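Local coordinates for hypothetical protein Atu2327 (Agrobacterium tumefaciens, PDB 2O8I) that is of unknown function but belongs by sequence to the OHCU decarboxylase family, and so may act in the uric acid degradation pathway, at residues A[14-28]-A[43-55]. Numbering follows the deposited sequence.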
# COMPACT_ATOMS: atom_id res chain seq x y z
N VAL A 14 7.96 -6.62 -2.08
CA VAL A 14 8.86 -5.96 -1.15
C VAL A 14 9.36 -4.65 -1.79
O VAL A 14 9.56 -3.63 -1.12
CB VAL A 14 10.04 -6.91 -0.71
CG1 VAL A 14 11.19 -6.15 -0.05
CG2 VAL A 14 9.52 -8.01 0.19
N PHE A 15 9.61 -4.71 -3.08
CA PHE A 15 9.75 -3.53 -3.90
C PHE A 15 8.38 -3.44 -4.53
O PHE A 15 7.97 -4.29 -5.32
CB PHE A 15 10.88 -3.70 -4.94
CG PHE A 15 12.26 -3.67 -4.34
CD1 PHE A 15 12.76 -4.77 -3.66
CD2 PHE A 15 13.02 -2.55 -4.39
CE1 PHE A 15 14.05 -4.75 -3.06
CE2 PHE A 15 14.29 -2.51 -3.80
CZ PHE A 15 14.80 -3.63 -3.14
N GLU A 16 7.66 -2.41 -4.14
CA GLU A 16 6.28 -2.27 -4.46
C GLU A 16 6.01 -2.40 -5.96
O GLU A 16 6.73 -1.84 -6.75
CB GLU A 16 5.81 -0.93 -3.92
CG GLU A 16 4.33 -0.87 -3.84
CD GLU A 16 3.83 -1.25 -2.48
OE1 GLU A 16 4.62 -1.32 -1.55
OE2 GLU A 16 2.64 -1.45 -2.34
N HIS A 17 4.97 -3.17 -6.32
CA HIS A 17 4.61 -3.39 -7.72
C HIS A 17 5.80 -3.78 -8.59
O HIS A 17 5.74 -3.64 -9.83
CB HIS A 17 3.86 -2.18 -8.31
CG HIS A 17 2.61 -1.82 -7.56
ND1 HIS A 17 2.54 -0.73 -6.74
CD2 HIS A 17 1.40 -2.44 -7.47
CE1 HIS A 17 1.34 -0.68 -6.16
NE2 HIS A 17 0.63 -1.70 -6.59
N SER A 18 6.87 -4.32 -7.99
CA SER A 18 8.05 -4.71 -8.78
C SER A 18 8.44 -6.23 -8.72
O SER A 18 9.58 -6.60 -8.34
CB SER A 18 9.18 -3.75 -8.44
OG SER A 18 8.68 -2.43 -8.55
N PRO A 19 7.48 -7.12 -9.10
CA PRO A 19 7.75 -8.55 -9.02
C PRO A 19 8.98 -8.95 -9.82
O PRO A 19 9.64 -9.90 -9.43
CB PRO A 19 6.45 -9.20 -9.58
CG PRO A 19 5.75 -8.12 -10.34
CD PRO A 19 6.12 -6.86 -9.63
N PHE A 20 9.35 -8.22 -10.88
CA PHE A 20 10.56 -8.59 -11.65
C PHE A 20 11.81 -8.67 -10.77
O PHE A 20 12.70 -9.49 -11.04
CB PHE A 20 10.79 -7.67 -12.86
CG PHE A 20 11.43 -6.35 -12.51
CD1 PHE A 20 10.65 -5.27 -12.07
CD2 PHE A 20 12.80 -6.19 -12.58
CE1 PHE A 20 11.26 -4.02 -11.72
CE2 PHE A 20 13.41 -4.98 -12.22
CZ PHE A 20 12.65 -3.90 -11.79
N ILE A 21 11.89 -7.83 -9.73
CA ILE A 21 13.00 -7.90 -8.76
C ILE A 21 13.08 -9.32 -8.18
O ILE A 21 14.17 -9.91 -8.14
CB ILE A 21 12.88 -6.86 -7.62
CG1 ILE A 21 12.95 -5.44 -8.16
CG2 ILE A 21 13.98 -7.02 -6.59
CD1 ILE A 21 14.33 -5.05 -8.64
N ALA A 22 11.92 -9.87 -7.80
CA ALA A 22 11.84 -11.16 -7.14
C ALA A 22 12.04 -12.28 -8.14
O ALA A 22 12.67 -13.27 -7.79
CB ALA A 22 10.52 -11.32 -6.40
N GLU A 23 11.52 -12.15 -9.37
CA GLU A 23 11.73 -13.13 -10.45
C GLU A 23 13.23 -13.32 -10.71
O GLU A 23 13.75 -14.44 -10.70
CB GLU A 23 11.14 -12.65 -11.78
CG GLU A 23 9.69 -12.23 -11.79
CD GLU A 23 8.80 -13.36 -12.19
OE1 GLU A 23 9.35 -14.44 -12.61
OE2 GLU A 23 7.54 -13.21 -12.07
N ARG A 24 13.94 -12.22 -10.95
CA ARG A 24 15.36 -12.31 -11.23
C ARG A 24 16.13 -12.84 -10.05
O ARG A 24 17.04 -13.65 -10.24
CB ARG A 24 15.93 -10.97 -11.61
CG ARG A 24 15.36 -10.46 -12.90
CD ARG A 24 16.00 -9.14 -13.26
NE ARG A 24 15.28 -8.61 -14.40
CZ ARG A 24 15.36 -7.35 -14.81
NH1 ARG A 24 16.12 -6.48 -14.13
NH2 ARG A 24 14.65 -6.97 -15.87
N ALA A 25 15.78 -12.39 -8.84
CA ALA A 25 16.44 -12.95 -7.64
C ALA A 25 16.26 -14.47 -7.61
O ALA A 25 17.17 -15.18 -7.16
CB ALA A 25 15.91 -12.35 -6.37
N TYR A 26 15.11 -14.95 -8.08
CA TYR A 26 14.85 -16.37 -8.01
C TYR A 26 15.76 -17.12 -8.99
O TYR A 26 16.30 -18.18 -8.66
CB TYR A 26 13.36 -16.72 -8.23
CG TYR A 26 13.08 -18.18 -7.85
CD1 TYR A 26 13.27 -19.24 -8.78
CD2 TYR A 26 12.70 -18.53 -6.56
CE1 TYR A 26 13.03 -20.56 -8.44
CE2 TYR A 26 12.47 -19.88 -6.20
CZ TYR A 26 12.64 -20.88 -7.14
OH TYR A 26 12.39 -22.19 -6.81
N ASP A 27 15.93 -16.53 -10.18
CA ASP A 27 16.80 -17.09 -11.20
C ASP A 27 18.27 -16.97 -10.85
O ASP A 27 19.08 -17.72 -11.39
CB ASP A 27 16.47 -16.53 -12.59
CG ASP A 27 15.07 -16.97 -13.07
OD1 ASP A 27 14.56 -18.01 -12.58
OD2 ASP A 27 14.48 -16.29 -13.92
N ALA A 28 18.62 -16.09 -9.92
CA ALA A 28 19.98 -16.04 -9.37
C ALA A 28 20.21 -17.02 -8.22
O ALA A 28 21.31 -17.04 -7.61
CB ALA A 28 20.33 -14.63 -8.91
N ALA A 43 19.78 -10.22 -1.49
CA ALA A 43 19.49 -10.83 -2.79
C ALA A 43 18.61 -9.92 -3.63
O ALA A 43 18.88 -9.71 -4.81
CB ALA A 43 18.85 -12.18 -2.61
N LEU A 44 17.57 -9.37 -3.00
CA LEU A 44 16.68 -8.43 -3.68
C LEU A 44 17.36 -7.10 -4.05
O LEU A 44 17.24 -6.65 -5.21
CB LEU A 44 15.40 -8.22 -2.86
CG LEU A 44 14.55 -9.48 -2.62
CD1 LEU A 44 13.28 -9.11 -1.86
CD2 LEU A 44 14.18 -10.25 -3.93
N CYS A 45 18.12 -6.50 -3.12
CA CYS A 45 18.90 -5.30 -3.45
C CYS A 45 19.85 -5.55 -4.61
O CYS A 45 20.00 -4.68 -5.49
CB CYS A 45 19.64 -4.75 -2.24
SG CYS A 45 18.48 -4.08 -1.05
N ALA A 46 20.48 -6.72 -4.63
CA ALA A 46 21.38 -7.06 -5.71
C ALA A 46 20.70 -6.89 -7.06
O ALA A 46 21.27 -6.28 -7.96
CB ALA A 46 21.95 -8.46 -5.55
N GLN A 47 19.48 -7.41 -7.21
CA GLN A 47 18.78 -7.22 -8.47
C GLN A 47 18.37 -5.75 -8.70
O GLN A 47 18.32 -5.29 -9.85
CB GLN A 47 17.54 -8.10 -8.56
CG GLN A 47 17.78 -9.55 -8.44
CD GLN A 47 18.81 -10.07 -9.43
OE1 GLN A 47 19.65 -10.87 -9.07
NE2 GLN A 47 18.74 -9.60 -10.69
N PHE A 48 18.05 -5.04 -7.63
CA PHE A 48 17.60 -3.67 -7.76
C PHE A 48 18.78 -2.83 -8.24
O PHE A 48 18.62 -1.89 -9.02
CB PHE A 48 17.13 -3.16 -6.40
CG PHE A 48 16.70 -1.72 -6.37
CD1 PHE A 48 15.78 -1.22 -7.27
CD2 PHE A 48 17.19 -0.87 -5.39
CE1 PHE A 48 15.36 0.11 -7.20
CE2 PHE A 48 16.78 0.46 -5.31
CZ PHE A 48 15.86 0.95 -6.21
N ARG A 49 19.96 -3.17 -7.74
CA ARG A 49 21.13 -2.40 -8.08
C ARG A 49 21.60 -2.62 -9.50
O ARG A 49 22.27 -1.78 -10.06
CB ARG A 49 22.25 -2.74 -7.12
CG ARG A 49 22.24 -1.81 -5.99
CD ARG A 49 22.72 -2.51 -4.76
NE ARG A 49 22.53 -1.64 -3.63
CZ ARG A 49 23.28 -1.63 -2.54
NH1 ARG A 49 24.30 -2.46 -2.42
NH2 ARG A 49 23.01 -0.78 -1.58
N VAL A 50 21.23 -3.74 -10.08
CA VAL A 50 21.80 -4.16 -11.35
C VAL A 50 20.81 -3.96 -12.50
O VAL A 50 21.14 -4.18 -13.65
CB VAL A 50 22.33 -5.62 -11.20
CG1 VAL A 50 21.60 -6.63 -12.11
CG2 VAL A 50 23.85 -5.63 -11.34
N ALA A 51 19.61 -3.52 -12.14
CA ALA A 51 18.52 -3.23 -13.06
C ALA A 51 18.88 -1.97 -13.84
O ALA A 51 19.73 -1.21 -13.39
CB ALA A 51 17.25 -3.01 -12.27
N SER A 52 18.26 -1.74 -14.99
CA SER A 52 18.62 -0.60 -15.83
C SER A 52 18.23 0.66 -15.05
O SER A 52 17.45 0.56 -14.10
CB SER A 52 17.90 -0.69 -17.18
OG SER A 52 16.48 -0.57 -17.05
N GLU A 53 18.77 1.83 -15.41
CA GLU A 53 18.27 3.08 -14.78
C GLU A 53 16.76 3.30 -15.03
O GLU A 53 16.06 3.75 -14.13
CB GLU A 53 19.11 4.33 -15.12
CG GLU A 53 20.55 4.43 -14.48
CD GLU A 53 20.62 4.12 -12.96
OE1 GLU A 53 20.84 5.05 -12.13
OE2 GLU A 53 20.49 2.94 -12.59
N ALA A 54 16.27 2.98 -16.23
CA ALA A 54 14.81 3.05 -16.49
C ALA A 54 14.03 2.18 -15.48
O ALA A 54 13.02 2.62 -14.94
CB ALA A 54 14.47 2.62 -17.93
N GLU A 55 14.52 0.96 -15.25
CA GLU A 55 13.83 0.03 -14.37
C GLU A 55 13.80 0.53 -12.93
O GLU A 55 12.75 0.53 -12.29
CB GLU A 55 14.42 -1.39 -14.48
CG GLU A 55 14.13 -2.09 -15.82
CD GLU A 55 14.93 -3.40 -16.00
OE1 GLU A 55 16.05 -3.52 -15.42
OE2 GLU A 55 14.42 -4.31 -16.72
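Arg24 of helix 19-27 reaches Glu55 at the start of helix 53-62 in an end-on, two-nitrogen salt bridge, and the carboxylate it grips also closes a capping box, one acidic group serving two tasks in an all-helical fold. Arg24 NH2 gives the shorter bond, 2.8 Å to Glu55 OE2, on the syn side but tilted out of the carboxylate plane, while Arg24 NH1 lies 3.2 Å from Glu55 OE1, above that plane. Both bonds are nearly straight and lie close to the guanidinium plane, yet that plane is turned 43° from the carboxylate. Glu55 OE1 has a second donor, Ser52 N at 2.9 Å, from the opposite face to NH1; in return Ser52 OG accepts from Glu55 N. With CG between the backbone N and the carbonyl carbon (chi1 80°), the Phe20 ring turns toward Arg24 and lays CD2 3.6 Å above the centre of the guanidinium. Deeper in, helix 19-27 and the 43-50 part of helix 37-50 run at 111° to each other, and Gln47 CG packs against Ile21 O and Ala25 N, which are bonded to each other within their helix. Leu44 fits between Val14, Phe15 and Ala25, and Phe15 CE2 rests 3.6 Å above one face of the Phe48 ring, offset toward its rim.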